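Peptidase M28 (Shewanella amazonensis SB2B, PDB 3IIB) probably acts as a zinc-dependent carboxypeptidase or dipeptidase, hydrolysing small peptides with the aid of a pair of zinc ions. Local coordinates at residues 140-145 with 393-398. Numbering follows the deposited sequence.
Sequences RHRDGK and DGSDYF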
loop_
_atom_site.group_PDB
_atom_site.type_symbol
_atom_site.label_atom_id
_atom_site.label_comp_id
_atom_site.label_asym_id
_atom_site.label_seq_id
_atom_site.Cartn_x
_atom_site.Cartn_y
_atom_site.Cartn_z
ATOM N N ARG A 140 -11.790 -10.749 -6.253
ATOM C CA ARG A 140 -12.185 -10.526 -4.864
ATOM C C ARG A 140 -13.477 -11.280 -4.553
ATOM O O ARG A 140 -14.480 -11.089 -5.260
ATOM C CB ARG A 140 -12.416 -9.025 -4.645
ATOM C CG ARG A 140 -12.708 -8.645 -3.202
ATOM C CD ARG A 140 -13.044 -7.142 -3.044
ATOM N NE ARG A 140 -11.984 -6.334 -3.620
ATOM C CZ ARG A 140 -10.821 -6.059 -3.037
ATOM N NH1 ARG A 140 -10.562 -6.463 -1.830
ATOM N NH2 ARG A 140 -9.919 -5.330 -3.679
ATOM N N HIS A 141 -13.459 -12.060 -3.472
ATOM C CA HIS A 141 -14.626 -12.823 -2.997
ATOM C C HIS A 141 -14.630 -12.918 -1.493
ATOM O O HIS A 141 -13.587 -13.072 -0.849
ATOM C CB HIS A 141 -14.616 -14.235 -3.570
ATOM C CG HIS A 141 -14.817 -14.282 -5.046
ATOM N ND1 HIS A 141 -16.072 -14.236 -5.619
ATOM C CD2 HIS A 141 -13.934 -14.363 -6.071
ATOM C CE1 HIS A 141 -15.948 -14.278 -6.937
ATOM N NE2 HIS A 141 -14.664 -14.363 -7.236
ATOM N N ARG A 142 -15.820 -12.879 -0.909
ATOM C CA ARG A 142 -15.936 -13.031 0.536
ATOM C C ARG A 142 -15.299 -14.303 1.046
ATOM O O ARG A 142 -14.675 -14.305 2.122
ATOM C CB ARG A 142 -17.412 -13.028 0.911
ATOM C CG ARG A 142 -17.678 -13.211 2.332
ATOM C CD ARG A 142 -19.090 -12.827 2.683
ATOM N NE ARG A 142 -20.060 -13.797 2.216
ATOM C CZ ARG A 142 -21.314 -13.887 2.671
ATOM N NH1 ARG A 142 -21.743 -13.094 3.643
ATOM N NH2 ARG A 142 -22.123 -14.810 2.171
ATOM N N ASP A 143 -15.427 -15.380 0.272
ATOM C CA ASP A 143 -14.919 -16.675 0.678
ATOM C C ASP A 143 -13.539 -16.975 0.164
ATOM O O ASP A 143 -13.043 -18.077 0.391
ATOM C CB ASP A 143 -15.894 -17.795 0.263
ATOM C CG ASP A 143 -16.070 -17.921 -1.251
ATOM O OD1 ASP A 143 -15.330 -17.280 -2.040
ATOM O OD2 ASP A 143 -16.989 -18.671 -1.658
ATOM N N GLY A 144 -12.919 -16.015 -0.534
ATOM C CA GLY A 144 -11.551 -16.182 -1.009
ATOM C C GLY A 144 -11.387 -17.135 -2.156
ATOM O O GLY A 144 -10.267 -17.577 -2.414
ATOM N N LYS A 145 -12.470 -17.412 -2.895
ATOM C CA LYS A 145 -12.425 -18.400 -3.958
ATOM C C LYS A 145 -11.550 -17.941 -5.131
ATOM O O LYS A 145 -11.026 -18.787 -5.856
ATOM C CB LYS A 145 -13.830 -18.802 -4.449
ATOM C CG LYS A 145 -14.558 -17.759 -5.236
ATOM C CD LYS A 145 -15.910 -18.243 -5.761
ATOM C CE LYS A 145 -16.994 -18.197 -4.678
ATOM N NZ LYS A 145 -17.264 -16.827 -4.107
ATOM N N ASP A 393 -15.599 -13.409 6.674
ATOM C CA ASP A 393 -15.636 -12.493 5.525
ATOM C C ASP A 393 -14.206 -12.062 5.187
ATOM O O ASP A 393 -13.571 -11.296 5.927
ATOM C CB ASP A 393 -16.517 -11.280 5.799
ATOM C CG ASP A 393 -16.674 -10.365 4.577
ATOM O OD1 ASP A 393 -15.762 -10.248 3.734
ATOM O OD2 ASP A 393 -17.751 -9.757 4.462
ATOM N N GLY A 394 -13.689 -12.594 4.082
ATOM C CA GLY A 394 -12.352 -12.254 3.648
ATOM C C GLY A 394 -12.305 -11.364 2.420
ATOM O O GLY A 394 -11.328 -11.431 1.615
ATOM N N SER A 395 -13.334 -10.553 2.219
ATOM C CA SER A 395 -13.372 -9.694 1.005
ATOM C C SER A 395 -12.120 -8.836 0.852
ATOM O O SER A 395 -11.676 -8.620 -0.270
ATOM C CB SER A 395 -14.577 -8.761 1.017
ATOM O OG SER A 395 -15.765 -9.519 0.933
ATOM N N ASP A 396 -11.574 -8.344 1.977
ATOM C CA ASP A 396 -10.371 -7.498 1.947
ATOM C C ASP A 396 -9.071 -8.253 2.279
ATOM O O ASP A 396 -7.999 -7.677 2.207
ATOM C CB ASP A 396 -10.523 -6.286 2.869
ATOM C CG ASP A 396 -10.556 -6.652 4.347
ATOM O OD1 ASP A 396 -10.916 -7.823 4.682
ATOM O OD2 ASP A 396 -10.270 -5.741 5.183
ATOM N N TYR A 397 -9.166 -9.541 2.598
ATOM C CA TYR A 397 -8.021 -10.283 3.144
ATOM C C TYR A 397 -6.841 -10.324 2.182
ATOM O O TYR A 397 -5.691 -10.115 2.591
ATOM C CB TYR A 397 -8.483 -11.697 3.469
ATOM C CG TYR A 397 -7.458 -12.601 4.092
ATOM C CD1 TYR A 397 -7.126 -12.486 5.433
ATOM C CD2 TYR A 397 -6.860 -13.608 3.337
ATOM C CE1 TYR A 397 -6.216 -13.374 6.017
ATOM C CE2 TYR A 397 -5.912 -14.460 3.905
ATOM C CZ TYR A 397 -5.625 -14.344 5.250
ATOM O OH TYR A 397 -4.726 -15.188 5.843
ATOM N N PHE A 398 -7.116 -10.577 0.915
ATOM C CA PHE A 398 -6.044 -10.673 -0.079
ATOM C C PHE A 398 -5.538 -9.338 -0.597
ATOM O O PHE A 398 -4.649 -9.296 -1.468
ATOM C CB PHE A 398 -6.434 -11.665 -1.193
ATOM C CG PHE A 398 -6.590 -13.093 -0.680
ATOM C CD1 PHE A 398 -5.473 -13.813 -0.265
ATOM C CD2 PHE A 398 -7.822 -13.653 -0.517
ATOM C CE1 PHE A 398 -5.584 -15.075 0.237
ATOM C CE2 PHE A 398 -7.946 -14.921 -0.021
ATOM C CZ PHE A 398 -6.812 -15.637 0.383
HETATM O O HOH W 1 -10.984 -12.296 -1.562
HETATM O O HOH W 2 -20.245 -11.062 5.280
#
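The Arg140 side chain passes across the end of the Ser395 carbonyl. Arg140 CG lies 3.1 Å from Ser395 O, and the bend at chi3 (-54°) brings the guanidinium back to the same atom. Arg140 NH1 donates to Ser395 O at 2.9 Å, with the acceptor slightly out of the guanidinium plane. NH1 also forms a salt bridge with Asp399. His141 takes part through its backbone: its N donates to a water that gives a weak bond to Gly394 O. At Arg142, the carbonyl O accepts from Gly394 N at 2.8 Å. The loop after strand 131-134 is thereby joined to the loop after strand 387-392, beside the dizinc site of this M28 peptidase. The Arg142 side chain crosses that of Asp393 at about a right angle, with Arg142 CG 3.8 Å from Asp393 CG. A second water links Arg142 NH1 to Asp393 OD2. Asp393 OD1 closes an Asx turn by accepting from Ser395 N at 2.9 Å. With an alanine at Asp393, this turn would probably lose its acceptor and the water at Arg142 its carboxylate mate. Gly144, at the N-cap of helix 145-163, sets its CA 3.9 Å from CE2 at the edge of the Phe398 ring. That ring stacks on Tyr147 of the helix, and the Phe398 side chain is about 7 Å from those of the zinc ligands His402 and Asp269.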